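PDB 5YLY: nitrate reductase from Ulva prolifera, which reduces nitrate to nitrite, probably with NADH, in the first step of nitrate assimilation, its FAD-containing cytochrome b5 reductase domain being the part crystallised. Local coordinates for residues A204-R209 and P234-S239; K224-V229 and L245-R250; S261-P266 and P276-M281. All coordinates share one frame; numbering follows the deposited sequence.

Interaction 1. Residues A204-R209 and P234-S239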
loop_
_atom_site.group_PDB
_atom_site.type_symbol
_atom_site.label_atom_id
_atom_site.label_comp_id
_atom_site.label_asym_id
_atom_site.label_seq_id
_atom_site.Cartn_x
_atom_site.Cartn_y
_atom_site.Cartn_z
ATOM N N ALA A 204 -14.825 -6.674 -6.707
ATOM C CA ALA A 204 -15.365 -5.901 -5.580
ATOM C C ALA A 204 -14.305 -5.618 -4.500
ATOM O O ALA A 204 -14.423 -4.623 -3.777
ATOM C CB ALA A 204 -16.559 -6.630 -4.971
ATOM N N ASP A 205 -13.270 -6.482 -4.403
ATOM C CA ASP A 205 -12.184 -6.341 -3.438
ATOM C C ASP A 205 -11.086 -5.339 -3.846
ATOM O O ASP A 205 -10.199 -5.067 -3.036
ATOM C CB ASP A 205 -11.527 -7.699 -3.163
ATOM C CG ASP A 205 -12.397 -8.659 -2.391
ATOM O OD1 ASP A 205 -13.134 -8.198 -1.491
ATOM O OD2 ASP A 205 -12.330 -9.876 -2.678
ATOM N N ILE A 206 -11.099 -4.848 -5.097
ATOM C CA ILE A 206 -10.060 -3.915 -5.556
ATOM C C ILE A 206 -10.189 -2.626 -4.754
ATOM O O ILE A 206 -11.256 -2.014 -4.766
ATOM C CB ILE A 206 -10.160 -3.638 -7.090
ATOM C CG1 ILE A 206 -10.033 -4.935 -7.927
ATOM C CG2 ILE A 206 -9.115 -2.616 -7.537
ATOM C CD1 ILE A 206 -10.472 -4.768 -9.407
ATOM N N LEU A 207 -9.117 -2.225 -4.057
ATOM C CA LEU A 207 -9.119 -0.976 -3.311
ATOM C C LEU A 207 -8.708 0.180 -4.227
ATOM O O LEU A 207 -7.860 0.009 -5.098
ATOM C CB LEU A 207 -8.116 -1.030 -2.130
ATOM C CG LEU A 207 -8.464 -1.949 -0.957
ATOM C CD1 LEU A 207 -7.279 -2.049 0.020
ATOM C CD2 LEU A 207 -9.697 -1.454 -0.206
ATOM N N LEU A 208 -9.282 1.369 -3.981
ATOM C CA LEU A 208 -8.917 2.640 -4.631
ATOM C C LEU A 208 -8.895 2.558 -6.163
ATOM O O LEU A 208 -8.064 3.217 -6.809
ATOM C CB LEU A 208 -7.539 3.113 -4.076
ATOM C CG LEU A 208 -7.488 3.401 -2.564
ATOM C CD1 LEU A 208 -6.053 3.370 -2.049
ATOM C CD2 LEU A 208 -8.173 4.744 -2.242
ATOM N N ARG A 209 -9.814 1.777 -6.736
ATOM C CA ARG A 209 -9.857 1.633 -8.202
ATOM C C ARG A 209 -10.071 2.981 -8.918
ATOM O O ARG A 209 -9.307 3.252 -9.845
ATOM C CB ARG A 209 -10.884 0.601 -8.657
ATOM C CG ARG A 209 -10.691 0.238 -10.132
ATOM C CD ARG A 209 -11.624 -0.888 -10.471
ATOM N NE ARG A 209 -11.555 -1.243 -11.883
ATOM C CZ ARG A 209 -12.368 -2.126 -12.437
ATOM N NH1 ARG A 209 -13.299 -2.728 -11.708
ATOM N NH2 ARG A 209 -12.260 -2.419 -13.726
ATOM N N PRO A 234 -18.510 -11.507 -16.490
ATOM C CA PRO A 234 -18.369 -11.479 -17.962
ATOM C C PRO A 234 -17.800 -10.195 -18.582
ATOM O O PRO A 234 -17.079 -10.297 -19.581
ATOM C CB PRO A 234 -19.789 -11.768 -18.466
ATOM C CG PRO A 234 -20.437 -12.505 -17.352
ATOM C CD PRO A 234 -19.895 -11.855 -16.108
ATOM N N GLY A 235 -18.095 -9.029 -18.004
ATOM C CA GLY A 235 -17.606 -7.757 -18.533
ATOM C C GLY A 235 -16.262 -7.286 -17.997
ATOM O O GLY A 235 -16.042 -6.075 -17.886
ATOM N N TRP A 236 -15.345 -8.232 -17.681
ATOM C CA TRP A 236 -14.007 -7.956 -17.118
ATOM C C TRP A 236 -12.950 -7.843 -18.232
ATOM O O TRP A 236 -12.741 -8.782 -19.002
ATOM C CB TRP A 236 -13.657 -9.030 -16.060
ATOM C CG TRP A 236 -12.283 -8.942 -15.445
ATOM C CD1 TRP A 236 -11.275 -9.854 -15.571
ATOM C CD2 TRP A 236 -11.813 -7.951 -14.518
ATOM N NE1 TRP A 236 -10.189 -9.462 -14.823
ATOM C CE2 TRP A 236 -10.496 -8.306 -14.157
ATOM C CE3 TRP A 236 -12.364 -6.776 -13.980
ATOM C CZ2 TRP A 236 -9.725 -7.534 -13.277
ATOM C CZ3 TRP A 236 -11.596 -6.010 -13.116
ATOM C CH2 TRP A 236 -10.299 -6.397 -12.765
ATOM N N LYS A 237 -12.298 -6.675 -18.322
ATOM C CA LYS A 237 -11.315 -6.381 -19.379
ATOM C C LYS A 237 -9.853 -6.681 -19.002
ATOM O O LYS A 237 -8.943 -6.284 -19.736
ATOM C CB LYS A 237 -11.459 -4.919 -19.874
ATOM C CG LYS A 237 -12.855 -4.589 -20.436
ATOM C CD LYS A 237 -12.831 -3.691 -21.673
ATOM C CE LYS A 237 -12.977 -4.476 -22.954
ATOM N NZ LYS A 237 -12.900 -3.600 -24.143
ATOM N N TYR A 238 -9.617 -7.386 -17.884
ATOM C CA TYR A 238 -8.245 -7.676 -17.463
ATOM C C TYR A 238 -8.005 -9.175 -17.270
ATOM O O TYR A 238 -8.743 -9.987 -17.829
ATOM C CB TYR A 238 -7.859 -6.842 -16.216
ATOM C CG TYR A 238 -8.043 -5.347 -16.357
ATOM C CD1 TYR A 238 -9.248 -4.739 -16.020
ATOM C CD2 TYR A 238 -6.982 -4.525 -16.726
ATOM C CE1 TYR A 238 -9.418 -3.358 -16.116
ATOM C CE2 TYR A 238 -7.138 -3.139 -16.822
ATOM C CZ TYR A 238 -8.357 -2.564 -16.515
ATOM O OH TYR A 238 -8.518 -1.206 -16.610
ATOM N N SER A 239 -6.952 -9.551 -16.513
ATOM C CA SER A 239 -6.585 -10.962 -16.334
ATOM C C SER A 239 -7.398 -11.725 -15.288
ATOM O O SER A 239 -8.025 -11.118 -14.420
ATOM C CB SER A 239 -5.102 -11.080 -16.027
ATOM O OG SER A 239 -4.338 -10.657 -17.140
HETATM O O HOH W 1 -10.519 -0.416 -14.620
#
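Arg209 NH2 donates a 2.8 Å hydrogen bond to water 1, which in turn donates to Tyr238 OH at 2.9 Å; this water bridge is the polar link between 204-209 and 234-239, which share no direct hydrogen bond. The water lies at the edge of the guanidinium, in its plane. With CG anti to the backbone N (chi1 -167°) and the chain extended as far as NE, Arg209 spans the distance between two loops whose nearest CA atoms, those of Ile206 and Tyr238, are 12.6 Å apart. Its guanidinium is steeply inclined to both aromatic rings, 71° in each case, and NH2 comes within 3.7 Å of Trp236 CZ3 and 3.8 Å of Tyr238 CE1. The charge of the same group is met by a salt bridge from NH1 to Glu203 and by a cation-pi contact with Tyr227 of strand 223-229, which also touches Ile206 and Trp236. Beside the arginine, Ile206 makes the apolar part of the contact: CD1, at the end of its side chain, reaches 3.7 Å from Trp236 CH2.

The indole is held from its far end. Trp236 NE1 donates to Ser239 O at 2.8 Å, nearly straight at 164° and close to the ring plane, although the donor stands above the carbonyl plane of Ser239. Tyr238 CB rests against one indole face near its rim, which further limits how the ring can turn. On the other loop, Asp205 forms a salt bridge with Lys107, which probably belongs to the FAD site. This surface contact joins the loops that follow strands 193-200 and 223-229, neighbours in the parallel sheet of the Rossmann-like NAD-binding domain of the ferredoxin reductase family.

Interaction 2. Residues K224-V229 and L245-R250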
loop_
_atom_site.group_PDB
_atom_site.type_symbol
_atom_site.label_atom_id
_atom_site.label_comp_id
_atom_site.label_asym_id
_atom_site.label_seq_id
_atom_site.Cartn_x
_atom_site.Cartn_y
_atom_site.Cartn_z
ATOM N N LYS A 224 1.386 2.349 -15.984
ATOM C CA LYS A 224 0.364 1.419 -16.478
ATOM C C LYS A 224 -0.082 0.584 -15.301
ATOM O O LYS A 224 0.733 0.245 -14.422
ATOM C CB LYS A 224 0.861 0.517 -17.599
ATOM C CG LYS A 224 1.076 1.271 -18.906
ATOM C CD LYS A 224 1.389 0.296 -20.061
ATOM C CE LYS A 224 1.835 1.045 -21.295
ATOM N NZ LYS A 224 0.768 1.945 -21.809
ATOM N N ILE A 225 -1.382 0.263 -15.268
ATOM C CA ILE A 225 -1.930 -0.554 -14.192
ATOM C C ILE A 225 -2.663 -1.738 -14.807
ATOM O O ILE A 225 -3.445 -1.557 -15.752
ATOM C CB ILE A 225 -2.827 0.284 -13.243
ATOM C CG1 ILE A 225 -2.037 1.459 -12.574
ATOM C CG2 ILE A 225 -3.471 -0.609 -12.157
ATOM C CD1 ILE A 225 -2.860 2.531 -12.085
ATOM N N HIS A 226 -2.381 -2.953 -14.303
ATOM C CA HIS A 226 -3.048 -4.160 -14.780
ATOM C C HIS A 226 -3.602 -4.867 -13.566
ATOM O O HIS A 226 -2.979 -4.842 -12.502
ATOM C CB HIS A 226 -2.096 -5.073 -15.538
ATOM C CG HIS A 226 -2.809 -6.107 -16.350
ATOM N ND1 HIS A 226 -3.266 -5.796 -17.615
ATOM C CD2 HIS A 226 -3.155 -7.381 -16.077
ATOM C CE1 HIS A 226 -3.811 -6.893 -18.097
ATOM N NE2 HIS A 226 -3.790 -7.864 -17.212
ATOM N N TYR A 227 -4.786 -5.470 -13.719
ATOM C CA TYR A 227 -5.482 -6.157 -12.635
ATOM C C TYR A 227 -5.684 -7.623 -12.957
ATOM O O TYR A 227 -5.794 -7.999 -14.128
ATOM C CB TYR A 227 -6.878 -5.541 -12.428
ATOM C CG TYR A 227 -6.888 -4.050 -12.195
ATOM C CD1 TYR A 227 -6.768 -3.525 -10.911
ATOM C CD2 TYR A 227 -7.088 -3.159 -13.249
ATOM C CE1 TYR A 227 -6.810 -2.151 -10.685
ATOM C CE2 TYR A 227 -7.111 -1.778 -13.036
ATOM C CZ TYR A 227 -6.989 -1.284 -11.754
ATOM O OH TYR A 227 -7.002 0.068 -11.544
ATOM N N THR A 228 -5.794 -8.456 -11.907
ATOM C CA THR A 228 -6.215 -9.849 -12.014
ATOM C C THR A 228 -7.160 -10.137 -10.869
ATOM O O THR A 228 -7.015 -9.564 -9.788
ATOM C CB THR A 228 -5.083 -10.883 -12.152
ATOM O OG1 THR A 228 -5.671 -12.136 -12.545
ATOM C CG2 THR A 228 -4.277 -11.080 -10.859
ATOM N N VAL A 229 -8.164 -10.952 -11.132
ATOM C CA VAL A 229 -9.119 -11.411 -10.124
ATOM C C VAL A 229 -9.220 -12.935 -10.244
ATOM O O VAL A 229 -8.991 -13.460 -11.335
ATOM C CB VAL A 229 -10.495 -10.682 -10.156
ATOM C CG1 VAL A 229 -10.356 -9.189 -9.838
ATOM C CG2 VAL A 229 -11.213 -10.898 -11.482
ATOM N N LEU A 245 3.916 -16.201 -15.085
ATOM C CA LEU A 245 4.963 -15.572 -15.902
ATOM C C LEU A 245 4.394 -14.709 -17.022
ATOM O O LEU A 245 4.863 -13.591 -17.208
ATOM C CB LEU A 245 5.956 -16.613 -16.469
ATOM C CG LEU A 245 7.149 -16.046 -17.263
ATOM C CD1 LEU A 245 8.017 -15.119 -16.414
ATOM C CD2 LEU A 245 7.984 -17.161 -17.882
ATOM N N ASP A 246 3.392 -15.233 -17.767
ATOM C CA ASP A 246 2.732 -14.522 -18.875
ATOM C C ASP A 246 2.136 -13.200 -18.398
ATOM O O ASP A 246 2.324 -12.178 -19.046
ATOM C CB ASP A 246 1.625 -15.384 -19.506
ATOM C CG ASP A 246 1.654 -15.396 -21.018
ATOM O OD1 ASP A 246 1.482 -14.311 -21.624
ATOM O OD2 ASP A 246 1.900 -16.481 -21.597
ATOM N N MET A 247 1.441 -13.218 -17.253
ATOM C CA MET A 247 0.852 -12.012 -16.699
ATOM C C MET A 247 1.924 -10.998 -16.298
ATOM O O MET A 247 1.760 -9.799 -16.568
ATOM C CB MET A 247 -0.048 -12.340 -15.517
ATOM C CG MET A 247 -0.966 -11.191 -15.137
ATOM S SD MET A 247 -1.918 -11.616 -13.657
ATOM C CE MET A 247 -2.776 -13.095 -14.211
ATOM N N CYS A 248 3.029 -11.477 -15.670
ATOM C CA CYS A 248 4.139 -10.595 -15.276
ATOM C C CYS A 248 4.806 -9.993 -16.515
ATOM O O CYS A 248 5.163 -8.821 -16.493
ATOM C CB CYS A 248 5.151 -11.342 -14.408
ATOM S SG CYS A 248 4.531 -11.794 -12.765
ATOM N N GLU A 249 4.966 -10.785 -17.600
ATOM C CA GLU A 249 5.588 -10.274 -18.829
ATOM C C GLU A 249 4.696 -9.248 -19.530
ATOM O O GLU A 249 5.202 -8.306 -20.137
ATOM C CB GLU A 249 5.980 -11.419 -19.786
ATOM C CG GLU A 249 7.157 -12.237 -19.275
ATOM C CD GLU A 249 7.515 -13.501 -20.040
ATOM O OE1 GLU A 249 6.630 -14.072 -20.724
ATOM O OE2 GLU A 249 8.680 -13.947 -19.912
ATOM N N ARG A 250 3.377 -9.442 -19.472
ATOM C CA ARG A 250 2.453 -8.485 -20.094
ATOM C C ARG A 250 2.358 -7.172 -19.314
ATOM O O ARG A 250 2.333 -6.102 -19.911
ATOM C CB ARG A 250 1.048 -9.094 -20.280
ATOM C CG ARG A 250 1.015 -10.185 -21.370
ATOM C CD ARG A 250 -0.382 -10.708 -21.670
ATOM N NE ARG A 250 -0.874 -11.632 -20.641
ATOM C CZ ARG A 250 -1.751 -11.308 -19.694
ATOM N NH1 ARG A 250 -2.243 -10.078 -19.630
ATOM N NH2 ARG A 250 -2.143 -12.215 -18.805
#
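Thr228 and Met247 form the buried, largely van der Waals part of the contact. The thioether crosses the threonine at an angle, with SD 3.6 Å from Thr228 CB and CE 3.5 Å from Thr228 OG1. Met247 sends CG anti to its backbone N, runs straight on to SD and then bends at chi3 (-59°), which brings the terminal methyl beside the hydroxyl. That hydroxyl is satisfied by a hydrogen bond to Gly241 O, and the methyl merely packs against it. Met247 also touches Leu197 on the adjacent strand 193-200, and thus covers two strands of the sheet.

The polar part lies nearer the solvent, where His226 meets Arg250. The imidazole and guanidinium planes are inclined at 69°; His226 NE2 sits at the guanidinium edge, 3.6 Å from Arg250 NH1. Both groups are hydrogen-bonded to a third residue: Ser239 OG bonds His226 NE2 and also Arg250 NH2. On the helix itself, Arg250 NE and Asp246 OD1 form a long salt bridge of 3.7 Å, with the carboxylate oxygen in the guanidinium plane.

The backbones run nearly antiparallel, at 160°, with their axes 10.1 Å apart. Side chains fill that gap: His226 and Thr228, alternate residues on one face of strand 224-229, point toward the helix, while Tyr227 between them points away to the other face. Helix 245-250 thus lies on one side of the parallel sheet, in the manner of an alpha/beta layer. The chemistry implies an interface held by dispersion at its buried end and by a shared serine at its outer end, where the nearby arginine would probably disfavour a protonated imidazole at His226.

Interaction 3. Residues S261-P266 and P276-M281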
loop_
_atom_site.group_PDB
_atom_site.type_symbol
_atom_site.label_atom_id
_atom_site.label_comp_id
_atom_site.label_asym_id
_atom_site.label_seq_id
_atom_site.Cartn_x
_atom_site.Cartn_y
_atom_site.Cartn_z
ATOM N N SER A 261 11.701 -4.149 -8.545
ATOM C CA SER A 261 10.331 -4.598 -8.333
ATOM C C SER A 261 10.097 -4.536 -6.841
ATOM O O SER A 261 10.990 -4.912 -6.071
ATOM C CB SER A 261 10.113 -6.029 -8.838
ATOM O OG SER A 261 10.357 -6.135 -10.228
ATOM N N VAL A 262 8.943 -3.977 -6.435
ATOM C CA VAL A 262 8.562 -3.886 -5.022
ATOM C C VAL A 262 7.273 -4.651 -4.834
ATOM O O VAL A 262 6.432 -4.668 -5.731
ATOM C CB VAL A 262 8.559 -2.446 -4.435
ATOM C CG1 VAL A 262 9.968 -1.862 -4.416
ATOM C CG2 VAL A 262 7.590 -1.528 -5.193
ATOM N N LEU A 263 7.117 -5.324 -3.703
ATOM C CA LEU A 263 6.006 -6.237 -3.500
ATOM C C LEU A 263 5.371 -6.085 -2.158
ATOM O O LEU A 263 6.071 -5.907 -1.166
ATOM C CB LEU A 263 6.536 -7.696 -3.580
ATOM C CG LEU A 263 7.111 -8.198 -4.918
ATOM C CD1 LEU A 263 8.580 -7.850 -5.054
ATOM C CD2 LEU A 263 7.087 -9.709 -4.942
ATOM N N CYS A 264 4.043 -6.235 -2.118
ATOM C CA CYS A 264 3.304 -6.245 -0.869
ATOM C C CYS A 264 2.015 -7.003 -1.048
ATOM O O CYS A 264 1.188 -6.661 -1.889
ATOM C CB CYS A 264 3.067 -4.843 -0.314
ATOM S SG CYS A 264 2.430 -4.851 1.381
ATOM N N GLY A 265 1.873 -8.056 -0.276
ATOM C CA GLY A 265 0.685 -8.881 -0.337
ATOM C C GLY A 265 0.779 -10.077 0.570
ATOM O O GLY A 265 1.785 -10.246 1.270
ATOM N N PRO A 266 -0.244 -10.960 0.522
ATOM C CA PRO A 266 -0.213 -12.167 1.367
ATOM C C PRO A 266 1.072 -12.978 1.145
ATOM O O PRO A 266 1.528 -13.113 -0.005
ATOM C CB PRO A 266 -1.458 -12.938 0.930
ATOM C CG PRO A 266 -2.393 -11.880 0.449
ATOM C CD PRO A 266 -1.493 -10.889 -0.265
ATOM N N PRO A 276 9.100 -16.299 -7.989
ATOM C CA PRO A 276 9.564 -17.222 -9.036
ATOM C C PRO A 276 9.528 -16.622 -10.450
ATOM O O PRO A 276 10.461 -16.815 -11.236
ATOM C CB PRO A 276 8.621 -18.422 -8.883
ATOM C CG PRO A 276 8.179 -18.375 -7.463
ATOM C CD PRO A 276 7.996 -16.904 -7.210
ATOM N N ASN A 277 8.457 -15.885 -10.752
ATOM C CA ASN A 277 8.231 -15.247 -12.046
ATOM C C ASN A 277 9.109 -14.009 -12.254
ATOM O O ASN A 277 9.626 -13.820 -13.356
ATOM C CB ASN A 277 6.737 -14.976 -12.238
ATOM C CG ASN A 277 5.983 -16.282 -12.420
ATOM O OD1 ASN A 277 6.375 -17.136 -13.216
ATOM N ND2 ASN A 277 4.964 -16.528 -11.612
ATOM N N LEU A 278 9.327 -13.186 -11.197
ATOM C CA LEU A 278 10.238 -12.035 -11.305
ATOM C C LEU A 278 11.677 -12.549 -11.506
ATOM O O LEU A 278 12.437 -11.975 -12.297
ATOM C CB LEU A 278 10.170 -11.137 -10.064
ATOM C CG LEU A 278 8.861 -10.390 -9.840
ATOM C CD1 LEU A 278 8.801 -9.829 -8.436
ATOM C CD2 LEU A 278 8.683 -9.243 -10.842
ATOM N N GLU A 279 12.042 -13.644 -10.809
ATOM C CA GLU A 279 13.365 -14.253 -10.928
ATOM C C GLU A 279 13.614 -14.680 -12.391
ATOM O O GLU A 279 14.717 -14.478 -12.915
ATOM C CB GLU A 279 13.501 -15.450 -9.980
ATOM C CG GLU A 279 14.894 -15.606 -9.378
ATOM C CD GLU A 279 15.152 -14.878 -8.066
ATOM O OE1 GLU A 279 16.233 -15.099 -7.473
ATOM O OE2 GLU A 279 14.279 -14.097 -7.623
ATOM N N LYS A 280 12.556 -15.184 -13.065
ATOM C CA LYS A 280 12.615 -15.570 -14.477
ATOM C C LYS A 280 12.749 -14.337 -15.375
ATOM O O LYS A 280 13.343 -14.440 -16.454
ATOM C CB LYS A 280 11.386 -16.399 -14.858
ATOM C CG LYS A 280 11.481 -17.845 -14.388
ATOM C CD LYS A 280 10.186 -18.580 -14.626
ATOM C CE LYS A 280 10.300 -20.041 -14.275
ATOM N NZ LYS A 280 8.977 -20.711 -14.370
ATOM N N MET A 281 12.239 -13.162 -14.912
ATOM C CA MET A 281 12.333 -11.898 -15.662
ATOM C C MET A 281 13.644 -11.134 -15.414
ATOM O O MET A 281 13.803 -10.003 -15.902
ATOM C CB MET A 281 11.114 -11.017 -15.410
ATOM C CG MET A 281 9.878 -11.545 -16.083
ATOM S SD MET A 281 8.421 -10.592 -15.598
ATOM C CE MET A 281 8.598 -9.161 -16.666
#
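The backbones of strand 261-264 and helix 276-280 stay apart: the nearest CA atoms, those of Ser261 and Leu278, are 8.0 Å from each other, and no hydrogen bond joins the two segments. Both belong to one beta-alpha-beta unit, in which strand 259-264 leads through helix 267-280 to strand 289-291 of the parallel sheet in the NAD-binding domain. The helix is kinked where the nitrogens of Pro276 and Asn277 lack bonds to the preceding turn, and Lys280 N is bonded back to Pro276 O at 3.2 Å.

Leu278 reaches from the helix to the strand. There Ser261 and Leu263 point toward it, whereas Val262 faces the opposite side of the sheet and packs on Met177 of helix 174-185. CG of Leu278 lies anti to its carbonyl carbon (chi1 -67°), which aims both branches at the strand. CD1 meets Leu263 tip to tip, while CD2 turns to the serine. Leu263 also packs on Leu270 and Cys274, earlier in the same helix, extending the apolar layer. The buried hydroxyl of Ser261 is hydrogen-bonded to Asn166 ND2, yet the same OG leans against the leucine, 3.6 Å from Leu278 CD2.

All three contacts belong to the NAD-binding domain and its parallel sheet, but at different depths. Interaction 3 is wholly buried and almost entirely apolar; interaction 2 is half buried and mixes thioether packing with polar groups; interaction 1 lies at the surface, where an arginine, aromatic rings and a water take over. Interactions 1 and 2 touch directly: the backbone of Ser239 is hydrogen-bonded to that of Tyr227, so 224-229 and 234-239 form one continuous patch. Interactions 2 and 3 adjoin where Cys248 of helix 245-250 packs against Asn277 of the other helix and Met281 just after it. Interactions 1 and 3 do not touch, their nearest atoms being about 10 Å apart.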